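Local structure of protein YibA (Escherichia coli, 1OYZ) at residues D192-F197 against I214-R219. The protein is of unknown function, possibly with oxidoreductase activity, and is an all-helical protein containing HEAT repeats. Numbering follows the deposited sequence.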
loop_
_atom_site.group_PDB
_atom_site.type_symbol
_atom_site.label_atom_id
_atom_site.label_comp_id
_atom_site.label_asym_id
_atom_site.label_seq_id
_atom_site.Cartn_x
_atom_site.Cartn_y
_atom_site.Cartn_z
ATOM N N ASP A 192 1.736 -22.373 -1.302
ATOM C CA ASP A 192 2.819 -21.486 -0.932
ATOM C C ASP A 192 2.415 -20.306 -0.055
ATOM O O ASP A 192 3.115 -19.953 0.894
ATOM C CB ASP A 192 3.524 -20.964 -2.184
ATOM C CG ASP A 192 4.189 -22.074 -2.994
ATOM O OD1 ASP A 192 3.480 -22.936 -3.576
ATOM O OD2 ASP A 192 5.429 -22.069 -3.039
ATOM N N ILE A 193 1.292 -19.682 -0.382
ATOM C CA ILE A 193 0.833 -18.537 0.382
ATOM C C ILE A 193 0.362 -19.020 1.746
ATOM O O ILE A 193 0.661 -18.412 2.769
ATOM C CB ILE A 193 -0.289 -17.770 -0.371
ATOM C CG1 ILE A 193 -1.515 -18.646 -0.565
ATOM C CG2 ILE A 193 0.209 -17.325 -1.737
ATOM C CD1 ILE A 193 -2.490 -18.594 0.623
ATOM N N ARG A 194 -0.354 -20.129 1.784
ATOM C CA ARG A 194 -0.773 -20.612 3.079
ATOM C C ARG A 194 0.438 -20.894 3.953
ATOM O O ARG A 194 0.511 -20.432 5.099
ATOM C CB ARG A 194 -1.637 -21.843 2.925
ATOM C CG ARG A 194 -3.020 -21.465 2.574
ATOM C CD ARG A 194 -3.888 -22.653 2.503
ATOM N NE ARG A 194 -5.129 -22.324 1.830
ATOM C CZ ARG A 194 -6.215 -23.078 1.879
ATOM N NH1 ARG A 194 -6.202 -24.206 2.584
ATOM N NH2 ARG A 194 -7.306 -22.703 1.227
ATOM N N ASP A 195 1.417 -21.617 3.411
ATOM C CA ASP A 195 2.595 -21.916 4.211
ATOM C C ASP A 195 3.300 -20.630 4.634
ATOM O O ASP A 195 3.807 -20.544 5.756
ATOM C CB ASP A 195 3.558 -22.867 3.458
ATOM C CG ASP A 195 2.901 -24.218 3.107
ATOM O OD1 ASP A 195 2.004 -24.653 3.858
ATOM O OD2 ASP A 195 3.284 -24.849 2.087
ATOM N N CYS A 196 3.340 -19.612 3.774
ATOM C CA CYS A 196 4.018 -18.386 4.217
ATOM C C CYS A 196 3.195 -17.746 5.329
ATOM O O CYS A 196 3.765 -17.221 6.270
ATOM C CB CYS A 196 4.223 -17.388 3.066
ATOM S SG CYS A 196 5.519 -17.892 1.858
ATOM N N PHE A 197 1.864 -17.804 5.233
ATOM C CA PHE A 197 1.060 -17.225 6.286
ATOM C C PHE A 197 1.279 -17.969 7.623
ATOM O O PHE A 197 1.449 -17.313 8.658
ATOM C CB PHE A 197 -0.420 -17.210 5.888
ATOM C CG PHE A 197 -0.793 -16.064 4.971
ATOM C CD1 PHE A 197 0.185 -15.242 4.423
ATOM C CD2 PHE A 197 -2.111 -15.808 4.671
ATOM C CE1 PHE A 197 -0.149 -14.171 3.587
ATOM C CE2 PHE A 197 -2.466 -14.738 3.831
ATOM C CZ PHE A 197 -1.482 -13.914 3.287
ATOM N N ILE A 214 -5.915 -13.354 9.657
ATOM C CA ILE A 214 -7.159 -13.194 8.895
ATOM C C ILE A 214 -7.030 -13.970 7.584
ATOM O O ILE A 214 -7.980 -14.592 7.114
ATOM C CB ILE A 214 -7.533 -11.684 8.629
ATOM C CG1 ILE A 214 -7.090 -11.260 7.265
ATOM C CG2 ILE A 214 -6.902 -10.754 9.660
ATOM C CD1 ILE A 214 -8.235 -11.288 6.303
ATOM N N GLY A 215 -5.839 -13.950 6.997
ATOM C CA GLY A 215 -5.650 -14.679 5.757
ATOM C C GLY A 215 -5.873 -16.182 5.930
ATOM O O GLY A 215 -6.578 -16.821 5.129
ATOM N N LEU A 216 -5.289 -16.756 6.973
ATOM C CA LEU A 216 -5.453 -18.193 7.178
ATOM C C LEU A 216 -6.889 -18.512 7.538
ATOM O O LEU A 216 -7.438 -19.492 7.063
ATOM C CB LEU A 216 -4.485 -18.712 8.252
ATOM C CG LEU A 216 -3.052 -18.753 7.712
ATOM C CD1 LEU A 216 -2.029 -18.956 8.811
ATOM C CD2 LEU A 216 -2.956 -19.866 6.687
ATOM N N SER A 217 -7.524 -17.681 8.358
ATOM C CA SER A 217 -8.899 -17.989 8.717
ATOM C C SER A 217 -9.861 -17.925 7.511
ATOM O O SER A 217 -10.703 -18.797 7.348
ATOM C CB SER A 217 -9.373 -17.067 9.840
ATOM O OG SER A 217 -8.435 -17.028 10.883
ATOM N N TYR A 218 -9.752 -16.909 6.663
ATOM C CA TYR A 218 -10.646 -16.868 5.516
ATOM C C TYR A 218 -10.457 -18.135 4.672
ATOM O O TYR A 218 -11.415 -18.675 4.114
ATOM C CB TYR A 218 -10.415 -15.594 4.683
ATOM C CG TYR A 218 -11.175 -14.406 5.245
ATOM C CD1 TYR A 218 -10.869 -13.883 6.515
ATOM C CD2 TYR A 218 -12.242 -13.836 4.537
ATOM C CE1 TYR A 218 -11.614 -12.824 7.069
ATOM C CE2 TYR A 218 -12.995 -12.782 5.082
ATOM C CZ TYR A 218 -12.680 -12.282 6.345
ATOM O OH TYR A 218 -13.445 -11.265 6.887
ATOM N N ARG A 219 -9.220 -18.612 4.610
ATOM C CA ARG A 219 -8.879 -19.823 3.872
ATOM C C ARG A 219 -9.282 -21.098 4.640
ATOM O O ARG A 219 -9.028 -22.200 4.156
ATOM C CB ARG A 219 -7.367 -19.875 3.606
ATOM C CG ARG A 219 -6.739 -18.581 3.074
ATOM C CD ARG A 219 -6.997 -18.403 1.598
ATOM N NE ARG A 219 -6.838 -17.017 1.138
ATOM C CZ ARG A 219 -5.719 -16.299 1.209
ATOM N NH1 ARG A 219 -4.620 -16.823 1.734
ATOM N NH2 ARG A 219 -5.702 -15.052 0.737
HETATM O O HOH W 1 -7.914 -25.466 3.928
#
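F197 and L216 meet because both place CG anti to the carbonyl carbon, beside the backbone N (chi1 -80° and -73°), which sends ring and isobutyl group into the gap between the two helices. L216 lays its branch point alongside the root of the phenylalanine, CG to F197 CB 3.6 Å, while its CD2 reaches back to the carbonyl O of R194 at 3.9 Å. Farther out, the ring rests on bare backbone: F197 CE2 lies 3.7 Å from the CA of G215, where the lack of a side chain permits this approach. R219 brings NH1 to 3.7 Å from F197 CE2, an oblique approach to the ring. I193 CD1 borders the same guanidinium. R194 instead sets one face of its guanidinium over the carbonyl O of R219; R194 NH2 is 3.4 Å from that O, but the angle is too poor for a hydrogen bond. A water accepts from R194 NH1 and donates weakly to R219 O at 3.5 Å. The R194 charge is answered by a salt bridge from NH2 to D189, which probably eases the proximity of the two arginines. I183 and N184 of helix 173-186 touch both F197 and R219. The axes of 192-197 and 214-218 approach to 9.8 Å at 132°, so helices 191-200 and 206-218 run in broadly opposing directions, steeply inclined, with the F197-L216 apolar contact beside two arginines: neighbouring helices packed as in an alpha-solenoid, consistent with a protein that has HEAT repeats.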